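Side-chain contact in uncharacterized protein (Streptococcus pneumoniae, PDB 3LFT), which probably serves as the substrate-binding protein of an ABC transporter and holds L-tryptophan in its ligand pocket: residues K274-E278 with L279-I283. Residues are numbered along the deposited sequence; the frame is centred on the assembly and turned at random.
Sequences KIAQE and LGITI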
# COMPACT_ATOMS: atom_id res chain seq x y z
N LYS A 274 -17.21 -11.08 -12.06
CA LYS A 274 -18.59 -11.18 -11.57
C LYS A 274 -19.12 -9.83 -11.08
O LYS A 274 -20.26 -9.49 -11.36
CB LYS A 274 -18.74 -12.25 -10.49
N ILE A 275 -18.28 -9.04 -10.41
CA ILE A 275 -18.71 -7.71 -9.98
C ILE A 275 -19.04 -6.85 -11.20
O ILE A 275 -20.08 -6.18 -11.23
CB ILE A 275 -17.67 -7.03 -9.05
CG1 ILE A 275 -17.62 -7.75 -7.69
CG2 ILE A 275 -17.97 -5.54 -8.87
CD1 ILE A 275 -18.84 -7.55 -6.78
N ALA A 276 -18.19 -6.89 -12.23
CA ALA A 276 -18.49 -6.16 -13.47
C ALA A 276 -19.83 -6.55 -14.05
O ALA A 276 -20.67 -5.69 -14.33
CB ALA A 276 -17.39 -6.35 -14.51
N GLN A 277 -20.00 -7.86 -14.22
CA GLN A 277 -21.20 -8.38 -14.87
C GLN A 277 -22.43 -8.02 -14.06
O GLN A 277 -23.44 -7.63 -14.65
CB GLN A 277 -21.10 -9.89 -15.09
CG GLN A 277 -20.06 -10.23 -16.17
CD GLN A 277 -19.82 -11.72 -16.32
OE1 GLN A 277 -20.06 -12.51 -15.39
NE2 GLN A 277 -19.35 -12.12 -17.49
N GLU A 278 -22.34 -8.14 -12.73
CA GLU A 278 -23.46 -7.79 -11.84
C GLU A 278 -23.84 -6.32 -11.95
O GLU A 278 -25.00 -5.97 -11.73
CB GLU A 278 -23.14 -8.09 -10.38
CG GLU A 278 -23.10 -9.53 -9.96
CD GLU A 278 -22.58 -9.68 -8.54
OE1 GLU A 278 -22.42 -8.65 -7.82
OE2 GLU A 278 -22.31 -10.83 -8.12
N LEU A 279 -22.86 -5.47 -12.25
CA LEU A 279 -23.11 -4.03 -12.42
C LEU A 279 -23.60 -3.70 -13.83
O LEU A 279 -23.85 -2.54 -14.14
CB LEU A 279 -21.85 -3.22 -12.08
CG LEU A 279 -21.43 -3.13 -10.61
CD1 LEU A 279 -20.11 -2.41 -10.50
CD2 LEU A 279 -22.51 -2.41 -9.79
N GLY A 280 -23.71 -4.72 -14.68
CA GLY A 280 -24.13 -4.54 -16.07
C GLY A 280 -23.05 -3.94 -16.95
O GLY A 280 -23.35 -3.38 -17.99
N ILE A 281 -21.79 -4.07 -16.52
CA ILE A 281 -20.64 -3.55 -17.25
C ILE A 281 -20.20 -4.58 -18.29
O ILE A 281 -20.25 -5.80 -18.06
CB ILE A 281 -19.50 -3.19 -16.26
CG1 ILE A 281 -19.90 -1.99 -15.40
CG2 ILE A 281 -18.21 -2.88 -17.00
CD1 ILE A 281 -18.97 -1.77 -14.19
N THR A 282 -19.84 -4.09 -19.47
CA THR A 282 -19.18 -4.92 -20.46
C THR A 282 -17.69 -4.79 -20.23
O THR A 282 -17.17 -3.68 -20.10
CB THR A 282 -19.49 -4.49 -21.91
OG1 THR A 282 -19.08 -3.13 -22.11
CG2 THR A 282 -20.96 -4.62 -22.21
N ILE A 283 -17.00 -5.91 -20.14
CA ILE A 283 -15.55 -5.84 -20.11
C ILE A 283 -15.05 -5.90 -21.55
O ILE A 283 -15.28 -6.89 -22.24
CB ILE A 283 -14.92 -6.97 -19.28
CG1 ILE A 283 -15.46 -6.97 -17.84
CG2 ILE A 283 -13.40 -6.83 -19.29
CD1 ILE A 283 -15.15 -8.23 -17.05
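Ile281 turns back over the end of the short helix 273-278 and meets Ala276 through both backbone and side chain. Backbone hydrogen bonds fasten the turn. Ile281 N donates to Ala276 O at 2.9 Å, with an N-H...O angle of 158°. The same carbonyl takes a second, weak bond from Leu279 N. Leu279 N also bonds to Ile275 O at 3.0 Å, so this one amide is shared between two carbonyls of the last turn. Gly280 N closes a tighter loop on Gln277 O at 2.9 Å. Gly280 has a positive phi of 75°, which takes the chain out of the helix.

The apolar contacts form two groups. In the first, Ile275 and Leu279, one helical turn apart, run alongside each other in the same direction. Ile275 CG2 is 4.1 Å from Leu279 CD1. Leu279 CG also rests against Ile275 O at 3.4 Å. In the second, the methyl of the buried Ala276 touches Ile281 and Ile283. Ala276 CB lies 4.2 Å from Ile281 CB. Ile283 CD1 approaches Ala276 CB to 3.9 Å. Ile283 has CG1 anti to its carbonyl carbon (chi1 -56°), and its extended CG1-CD1 arm lies along the methyl of Ala276.

Outside the turn, Leu229 touches both Ala276 and Ile281, while Leu129 of helix 119-129 touches Ile281 and Ile283. The paired Gly280-to-Gln277 and Ile281-to-Ala276 bonds, with glycine at positive phi and an apolar Ala276-Ile281 contact, make this a Schellman motif ending the helix.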